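Ferritin (Mycoplasma penetrans, PDB 7DIE) probably takes up, oxidises and stores iron as a 24-subunit ferritin cage, holding ferric ions at atypical ferroxidase centres. Local coordinates at residues N21-A26 against S58-R63; K66-M69 against I74-I77; S62-Y67 against Q129-D134. All blocks are in the same frame, centred on the assembly; numbering follows the deposited sequence.

Interaction 1. Residues N21-A26 against S58-R63; sequences NVELCA and SAHMSR. With FE (Fe (III) ion), chain G.
E23 meets H60 where helix 10-39 runs antiparallel to helix 43-70; the segment axes lie 9.4 Å apart at an N-to-C angle of 153°. CG of E23 stands beside the backbone N, and a bend at chi2 brings OE2 to the ND1 edge of the imidazole, the carboxylate and ring planes 59° apart. H60 ND1 donates to E23 OE2 over 2.9 Å at 146°, reaching the oxygen from above the carboxylate plane. NE2 of the same ring binds the iron(III) ion at 2.3 Å, with D55, D134, D138 and a water as further ligands, so the proton sits on ND1 and E23 is a second-shell residue that should restrain rotation of the ligand ring. H19 also bonds to OE2, and K56 forms a salt bridge with OE1, engaging both oxygens. Further along, L24 turns its CD1 to the methyl CE of M61, 3.8 Å away, the thioether chain bent at chi3 so that SD rests near L24 CA. L24 packs on N28 and M61 on Q57, both of a second subunit. On the bundle side, E23 touches V105 of helix 91-118 and F131 of helix 122-150, which puts the His-carboxylate pair inside the four-helix core.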
loop_
_atom_site.group_PDB
_atom_site.type_symbol
_atom_site.label_atom_id
_atom_site.label_comp_id
_atom_site.label_asym_id
_atom_site.label_seq_id
_atom_site.Cartn_x
_atom_site.Cartn_y
_atom_site.Cartn_z
ATOM N N ASN A 21 47.949 15.319 -13.280
ATOM C CA ASN A 21 48.288 16.724 -13.061
ATOM C C ASN A 21 47.628 17.627 -14.095
ATOM O O ASN A 21 47.300 18.774 -13.791
ATOM C CB ASN A 21 49.813 16.919 -13.083
ATOM C CG ASN A 21 50.479 16.465 -11.800
ATOM O OD1 ASN A 21 50.657 17.255 -10.872
ATOM N ND2 ASN A 21 50.832 15.184 -11.727
ATOM N N VAL A 22 47.451 17.143 -15.326
ATOM C CA VAL A 22 46.817 17.969 -16.353
ATOM C C VAL A 22 45.324 18.123 -16.074
ATOM O O VAL A 22 44.754 19.216 -16.245
ATOM C CB VAL A 22 47.082 17.380 -17.749
ATOM C CG1 VAL A 22 46.250 18.113 -18.807
ATOM C CG2 VAL A 22 48.584 17.468 -18.083
ATOM N N GLU A 23 44.658 17.044 -15.637
ATOM C CA GLU A 23 43.244 17.183 -15.252
ATOM C C GLU A 23 43.084 18.096 -14.039
ATOM O O GLU A 23 42.118 18.869 -13.951
ATOM C CB GLU A 23 42.633 15.811 -14.951
ATOM C CG GLU A 23 42.710 14.805 -16.114
ATOM C CD GLU A 23 41.519 14.904 -17.060
ATOM O OE1 GLU A 23 40.814 15.945 -17.050
ATOM O OE2 GLU A 23 41.286 13.931 -17.811
ATOM N N LEU A 24 44.008 18.003 -13.080
ATOM C CA LEU A 24 43.971 18.888 -11.919
ATOM C C LEU A 24 44.299 20.319 -12.315
ATOM O O LEU A 24 43.752 21.270 -11.749
ATOM C CB LEU A 24 44.954 18.386 -10.849
ATOM C CG LEU A 24 45.141 19.252 -9.596
ATOM C CD1 LEU A 24 43.794 19.515 -8.909
ATOM C CD2 LEU A 24 46.148 18.574 -8.629
ATOM N N CYS A 25 45.198 20.499 -13.283
ATOM C CA CYS A 25 45.468 21.853 -13.745
ATOM C C CYS A 25 44.194 22.470 -14.306
ATOM O O CYS A 25 43.864 23.630 -14.013
ATOM C CB CYS A 25 46.592 21.830 -14.791
ATOM S SG CYS A 25 47.061 23.467 -15.393
ATOM N N ALA A 26 43.423 21.675 -15.055
ATOM C CA ALA A 26 42.144 22.128 -15.588
ATOM C C ALA A 26 41.174 22.456 -14.467
ATOM O O ALA A 26 40.529 23.508 -14.483
ATOM C CB ALA A 26 41.551 21.064 -16.518
ATOM N N SER A 58 35.767 14.506 -9.489
ATOM C CA SER A 58 34.999 13.333 -9.104
ATOM C C SER A 58 35.009 12.245 -10.161
ATOM O O SER A 58 34.779 11.071 -9.833
ATOM C CB SER A 58 33.553 13.747 -8.802
ATOM O OG SER A 58 32.910 14.130 -10.003
ATOM N N ALA A 59 35.256 12.589 -11.417
ATOM C CA ALA A 59 35.195 11.601 -12.486
ATOM C C ALA A 59 36.549 11.312 -13.120
ATOM O O ALA A 59 36.820 10.165 -13.459
ATOM C CB ALA A 59 34.219 12.055 -13.575
ATOM N N HIS A 60 37.416 12.317 -13.272
ATOM C CA HIS A 60 38.692 12.102 -13.968
ATOM C C HIS A 60 39.802 11.740 -12.990
ATOM O O HIS A 60 40.356 10.640 -13.049
ATOM C CB HIS A 60 39.073 13.352 -14.763
ATOM C CG HIS A 60 38.110 13.671 -15.865
ATOM N ND1 HIS A 60 38.457 13.613 -17.197
ATOM C CD2 HIS A 60 36.803 14.028 -15.830
ATOM C CE1 HIS A 60 37.411 13.940 -17.938
ATOM N NE2 HIS A 60 36.389 14.182 -17.135
ATOM N N MET A 61 40.118 12.659 -12.074
ATOM C CA MET A 61 41.184 12.408 -11.106
ATOM C C MET A 61 40.899 11.156 -10.280
ATOM O O MET A 61 41.814 10.393 -9.967
ATOM C CB MET A 61 41.350 13.636 -10.211
ATOM C CG MET A 61 41.861 14.846 -10.971
ATOM S SD MET A 61 41.409 16.454 -10.285
ATOM C CE MET A 61 41.927 16.231 -8.614
ATOM N N SER A 62 39.629 10.928 -9.911
ATOM C CA SER A 62 39.303 9.753 -9.106
ATOM C C SER A 62 39.602 8.464 -9.863
ATOM O O SER A 62 40.142 7.519 -9.284
ATOM C CB SER A 62 37.826 9.775 -8.689
ATOM O OG SER A 62 36.985 9.698 -9.832
ATOM N N ARG A 63 39.257 8.404 -11.156
ATOM C CA ARG A 63 39.550 7.197 -11.935
ATOM C C ARG A 63 41.056 6.986 -12.083
ATOM O O ARG A 63 41.531 5.847 -12.044
ATOM C CB ARG A 63 38.894 7.267 -13.321
ATOM C CG ARG A 63 37.407 6.878 -13.351
ATOM C CD ARG A 63 36.835 7.044 -14.770
ATOM N NE ARG A 63 35.470 6.532 -14.878
ATOM C CZ ARG A 63 34.394 7.177 -14.438
ATOM N NH1 ARG A 63 34.512 8.376 -13.855
ATOM N NH2 ARG A 63 33.194 6.626 -14.574
HETATM FE FE FE G . 34.292 14.962 -17.836
HETATM O O HOH W 1 32.968 13.338 -16.700
#

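Interaction 2. Residues K66-M69 against I74-I77; sequences KYMM and ILKI
The last turn of helix 43-70 and the extended start of the connection to helix 91-118 meet here, at one end of the long crossover that spans the ferritin four-helix bundle. M68 supplies the whole helical side of the contact. Its CG lies beside the backbone N, chi2 is extended (-163°), and the turn at chi3 (83°) brings the methyl CE to 3.3 Å from the carbonyl oxygen I74 O. The sulfur lies against L75, one residue past I74: M68 SD is 3.9 Å from L75 CA and 4.0 Å from L75 CB, with L75 CD1 just beyond, and the two side chains cross at about a right angle. The contact is van der Waals packing, the methyl against a backbone carbonyl and the sulfur against L75, burying 128 Å² in all. L75 also packs on S17 and Y20 of helix 10-39. Its backbone is bound to a second subunit, L75 N to T35 OG1 and L75 O to H32 ND1, while F31 of that subunit packs on the side chain. M68 thus packs the last turn of the helix against the extended start of the long crossover connection of the ferritin four-helix bundle, at a subunit interface of the cage.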
loop_
_atom_site.group_PDB
_atom_site.type_symbol
_atom_site.label_atom_id
_atom_site.label_comp_id
_atom_site.label_asym_id
_atom_site.label_seq_id
_atom_site.Cartn_x
_atom_site.Cartn_y
_atom_site.Cartn_z
ATOM N N LYS A 66 42.555 5.782 -8.705
ATOM C CA LYS A 66 42.096 4.416 -8.441
ATOM C C LYS A 66 42.824 3.411 -9.309
ATOM O O LYS A 66 43.150 2.306 -8.859
ATOM C CB LYS A 66 40.587 4.302 -8.698
ATOM C CG LYS A 66 39.690 4.938 -7.621
ATOM C CD LYS A 66 38.243 4.397 -7.714
ATOM C CE LYS A 66 37.225 5.342 -7.068
ATOM N NZ LYS A 66 35.900 5.415 -7.789
ATOM N N TYR A 67 43.054 3.765 -10.571
ATOM C CA TYR A 67 43.805 2.884 -11.460
ATOM C C TYR A 67 45.241 2.710 -10.978
ATOM O O TYR A 67 45.760 1.589 -10.949
ATOM C CB TYR A 67 43.798 3.431 -12.895
ATOM C CG TYR A 67 44.721 2.625 -13.810
ATOM C CD1 TYR A 67 44.473 1.279 -14.069
ATOM C CD2 TYR A 67 45.853 3.205 -14.392
ATOM C CE1 TYR A 67 45.328 0.520 -14.890
ATOM C CE2 TYR A 67 46.715 2.455 -15.205
ATOM C CZ TYR A 67 46.453 1.117 -15.446
ATOM O OH TYR A 67 47.297 0.379 -16.263
ATOM N N MET A 68 45.907 3.807 -10.601
ATOM C CA MET A 68 47.279 3.669 -10.132
ATOM C C MET A 68 47.349 2.738 -8.929
ATOM O O MET A 68 48.245 1.893 -8.850
ATOM C CB MET A 68 47.875 5.047 -9.829
ATOM C CG MET A 68 48.006 5.882 -11.111
ATOM S SD MET A 68 49.101 7.325 -11.015
ATOM C CE MET A 68 50.701 6.526 -11.297
ATOM N N MET A 69 46.382 2.840 -8.008
ATOM C CA MET A 69 46.372 1.943 -6.851
ATOM C C MET A 69 46.143 0.492 -7.264
ATOM O O MET A 69 46.734 -0.419 -6.672
ATOM C CB MET A 69 45.304 2.386 -5.840
ATOM C CG MET A 69 45.634 3.726 -5.144
ATOM S SD MET A 69 44.392 4.145 -3.889
ATOM C CE MET A 69 42.955 4.357 -4.891
ATOM N N ILE A 74 52.676 4.828 -8.075
ATOM C CA ILE A 74 52.707 6.010 -7.209
ATOM C C ILE A 74 52.305 7.248 -8.005
ATOM O O ILE A 74 52.891 7.546 -9.055
ATOM C CB ILE A 74 54.105 6.197 -6.583
ATOM C CG1 ILE A 74 54.510 4.971 -5.764
ATOM C CG2 ILE A 74 54.166 7.477 -5.739
ATOM C CD1 ILE A 74 53.529 4.568 -4.714
ATOM N N LEU A 75 51.317 7.986 -7.494
ATOM C CA LEU A 75 50.907 9.256 -8.087
ATOM C C LEU A 75 51.790 10.387 -7.577
ATOM O O LEU A 75 51.922 10.583 -6.368
ATOM C CB LEU A 75 49.445 9.558 -7.745
ATOM C CG LEU A 75 48.926 10.960 -8.062
ATOM C CD1 LEU A 75 48.922 11.166 -9.567
ATOM C CD2 LEU A 75 47.499 11.118 -7.502
ATOM N N LYS A 76 52.364 11.152 -8.495
ATOM C CA LYS A 76 53.218 12.284 -8.152
ATOM C C LYS A 76 52.544 13.576 -8.605
ATOM O O LYS A 76 52.341 13.778 -9.803
ATOM C CB LYS A 76 54.590 12.133 -8.818
ATOM C CG LYS A 76 55.289 10.787 -8.552
ATOM C CD LYS A 76 56.096 10.320 -9.765
ATOM C CE LYS A 76 56.796 8.989 -9.506
ATOM N NZ LYS A 76 57.612 8.538 -10.673
ATOM N N ILE A 77 52.199 14.443 -7.657
ATOM C CA ILE A 77 51.681 15.775 -7.969
ATOM C C ILE A 77 52.854 16.736 -8.051
ATOM O O ILE A 77 53.777 16.666 -7.230
ATOM C CB ILE A 77 50.668 16.259 -6.912
ATOM C CG1 ILE A 77 49.597 15.197 -6.616
ATOM C CG2 ILE A 77 50.072 17.610 -7.318
ATOM C CD1 ILE A 77 48.916 14.701 -7.795
#

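Interaction 3. Residues S62-Y67 against Q129-D134; sequences SRLVKY and QWFVKD. With FE (Fe (III) ion), chain G.
R63 lays its guanidinium flat over one face of the W130 indole, the two planes only 7° apart and their centres separated by 3.7 Å. CZ stands over the five-membered ring, 26° off the normal, which makes this a cation-pi contact. The aliphatic part continues the overlap: R63 CD lies 3.8 Å from the centroid of the six-membered ring as a CH-pi contact. An extended chain from CG to NE carries the group across to the other helix. R63 NH2 and W130 NE1 approach to 3.4 Å, but both are donors, so stacking rather than hydrogen bonding accounts for their closeness; the bond of NH1 to A59 O helps to fix the guanidinium. The opposite face of the indole is covered toward its rim by CB of D134, whose OD2 binds the iron(III) ion at 2.1 Å. Deeper in the bundle, L64 CG reaches F131 CZ at 3.5 Å, with R63 CB 3.8 Å from the same CZ. The F131 ring in turn has W130 CE3 over the centre of one face. The segments are antiparallel with axes 11.9 Å apart, a spacing these large side chains fill. W130 also meets the iron ligand H60 edge to face; with the cationic guanidinium on one face and D134 CB on the other, the stack probably helps to position the indole beside the metal-binding H60 and D134.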
loop_
_atom_site.group_PDB
_atom_site.type_symbol
_atom_site.label_atom_id
_atom_site.label_comp_id
_atom_site.label_asym_id
_atom_site.label_seq_id
_atom_site.Cartn_x
_atom_site.Cartn_y
_atom_site.Cartn_z
ATOM N N SER A 62 39.629 10.928 -9.911
ATOM C CA SER A 62 39.303 9.753 -9.106
ATOM C C SER A 62 39.602 8.464 -9.863
ATOM O O SER A 62 40.142 7.519 -9.284
ATOM C CB SER A 62 37.826 9.775 -8.689
ATOM O OG SER A 62 36.985 9.698 -9.832
ATOM N N ARG A 63 39.257 8.404 -11.156
ATOM C CA ARG A 63 39.550 7.197 -11.935
ATOM C C ARG A 63 41.056 6.986 -12.083
ATOM O O ARG A 63 41.531 5.847 -12.044
ATOM C CB ARG A 63 38.894 7.267 -13.321
ATOM C CG ARG A 63 37.407 6.878 -13.351
ATOM C CD ARG A 63 36.835 7.044 -14.770
ATOM N NE ARG A 63 35.470 6.532 -14.878
ATOM C CZ ARG A 63 34.394 7.177 -14.438
ATOM N NH1 ARG A 63 34.512 8.376 -13.855
ATOM N NH2 ARG A 63 33.194 6.626 -14.574
ATOM N N LEU A 64 41.827 8.071 -12.227
ATOM C CA LEU A 64 43.274 7.926 -12.403
ATOM C C LEU A 64 43.940 7.443 -11.124
ATOM O O LEU A 64 44.762 6.527 -11.158
ATOM C CB LEU A 64 43.895 9.251 -12.863
ATOM C CG LEU A 64 43.428 9.704 -14.247
ATOM C CD1 LEU A 64 43.731 11.177 -14.478
ATOM C CD2 LEU A 64 44.087 8.856 -15.337
ATOM N N VAL A 65 43.596 8.034 -9.975
ATOM C CA VAL A 65 44.251 7.567 -8.756
ATOM C C VAL A 65 43.807 6.145 -8.410
ATOM O O VAL A 65 44.607 5.352 -7.901
ATOM C CB VAL A 65 44.036 8.550 -7.584
ATOM C CG1 VAL A 65 42.598 8.566 -7.134
ATOM C CG2 VAL A 65 44.941 8.161 -6.418
ATOM N N LYS A 66 42.555 5.782 -8.705
ATOM C CA LYS A 66 42.096 4.416 -8.441
ATOM C C LYS A 66 42.824 3.411 -9.309
ATOM O O LYS A 66 43.150 2.306 -8.859
ATOM C CB LYS A 66 40.587 4.302 -8.698
ATOM C CG LYS A 66 39.690 4.938 -7.621
ATOM C CD LYS A 66 38.243 4.397 -7.714
ATOM C CE LYS A 66 37.225 5.342 -7.068
ATOM N NZ LYS A 66 35.900 5.415 -7.789
ATOM N N TYR A 67 43.054 3.765 -10.571
ATOM C CA TYR A 67 43.805 2.884 -11.460
ATOM C C TYR A 67 45.241 2.710 -10.978
ATOM O O TYR A 67 45.760 1.589 -10.949
ATOM C CB TYR A 67 43.798 3.431 -12.895
ATOM C CG TYR A 67 44.721 2.625 -13.810
ATOM C CD1 TYR A 67 44.473 1.279 -14.069
ATOM C CD2 TYR A 67 45.853 3.205 -14.392
ATOM C CE1 TYR A 67 45.328 0.520 -14.890
ATOM C CE2 TYR A 67 46.715 2.455 -15.205
ATOM C CZ TYR A 67 46.453 1.117 -15.446
ATOM O OH TYR A 67 47.297 0.379 -16.263
ATOM N N GLN A 129 40.442 4.487 -22.272
ATOM C CA GLN A 129 39.325 4.578 -23.213
ATOM C C GLN A 129 38.194 5.441 -22.665
ATOM O O GLN A 129 37.564 6.194 -23.416
ATOM C CB GLN A 129 38.811 3.181 -23.572
ATOM C CG GLN A 129 39.841 2.332 -24.346
ATOM C CD GLN A 129 40.473 3.103 -25.488
ATOM O OE1 GLN A 129 39.805 3.432 -26.456
ATOM N NE2 GLN A 129 41.772 3.404 -25.372
ATOM N N TRP A 130 37.925 5.359 -21.359
ATOM C CA TRP A 130 36.916 6.238 -20.769
ATOM C C TRP A 130 37.263 7.702 -21.010
ATOM O O TRP A 130 36.381 8.531 -21.261
ATOM C CB TRP A 130 36.785 5.973 -19.260
ATOM C CG TRP A 130 35.709 6.835 -18.612
ATOM C CD1 TRP A 130 34.385 6.504 -18.453
ATOM C CD2 TRP A 130 35.853 8.166 -18.092
ATOM N NE1 TRP A 130 33.709 7.537 -17.845
ATOM C CE2 TRP A 130 34.582 8.573 -17.626
ATOM C CE3 TRP A 130 36.931 9.055 -17.970
ATOM C CZ2 TRP A 130 34.360 9.827 -17.052
ATOM C CZ3 TRP A 130 36.705 10.307 -17.401
ATOM C CH2 TRP A 130 35.428 10.677 -16.951
ATOM N N PHE A 131 38.549 8.032 -20.931
ATOM C CA PHE A 131 39.012 9.406 -21.076
ATOM C C PHE A 131 38.997 9.846 -22.522
ATOM O O PHE A 131 38.738 11.019 -22.806
ATOM C CB PHE A 131 40.433 9.535 -20.505
ATOM C CG PHE A 131 40.491 9.379 -19.028
ATOM C CD1 PHE A 131 40.567 8.118 -18.453
ATOM C CD2 PHE A 131 40.444 10.499 -18.198
ATOM C CE1 PHE A 131 40.611 7.970 -17.072
ATOM C CE2 PHE A 131 40.491 10.352 -16.794
ATOM C CZ PHE A 131 40.567 9.096 -16.240
ATOM N N VAL A 132 39.314 8.929 -23.444
ATOM C CA VAL A 132 39.177 9.238 -24.864
ATOM C C VAL A 132 37.749 9.684 -25.159
ATOM O O VAL A 132 37.515 10.710 -25.802
ATOM C CB VAL A 132 39.553 8.026 -25.734
ATOM C CG1 VAL A 132 39.155 8.313 -27.202
ATOM C CG2 VAL A 132 41.043 7.683 -25.627
ATOM N N LYS A 133 36.770 8.915 -24.680
ATOM C CA LYS A 133 35.376 9.269 -24.929
ATOM C C LYS A 133 34.990 10.548 -24.197
ATOM O O LYS A 133 34.390 11.457 -24.785
ATOM C CB LYS A 133 34.461 8.108 -24.521
ATOM C CG LYS A 133 32.988 8.291 -24.909
ATOM C CD LYS A 133 32.185 7.030 -24.587
ATOM C CE LYS A 133 30.717 7.170 -24.980
ATOM N NZ LYS A 133 30.556 7.449 -26.442
ATOM N N ASP A 134 35.334 10.649 -22.912
ATOM C CA ASP A 134 34.838 11.773 -22.126
ATOM C C ASP A 134 35.545 13.078 -22.457
ATOM O O ASP A 134 34.949 14.144 -22.287
ATOM C CB ASP A 134 34.965 11.504 -20.632
ATOM C CG ASP A 134 34.026 12.392 -19.819
ATOM O OD1 ASP A 134 32.812 12.212 -19.931
ATOM O OD2 ASP A 134 34.501 13.281 -19.110
HETATM FE FE FE G . 34.292 14.962 -17.836
HETATM O O HOH W 1 32.968 13.338 -16.700
#

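How the interactions relate
All three interactions use helix 43-70. Interaction 1 pairs it with helix 10-39, interaction 3 with helix 122-150, and interaction 2 with the loop after it. Along the chain, 21-26 with 58-63 closes before 66-69 with 74-77 opens, whereas interaction 3 starts from 62-67, sharing S62 and R63 with interaction 1, K66 and Y67 with interaction 2. Centres of interactions 1 and 3 are about 9 Å apart, joined through the iron ligands H60 and D134. The centre of interaction 2 sits about 11 and 12 Å from theirs, and N21 ND2 probably hydrogen-bonds to K76 O of its loop. Interactions 1 and 2 both touch the second subunit, so helix 43-70 carries the metal site alongside that interface.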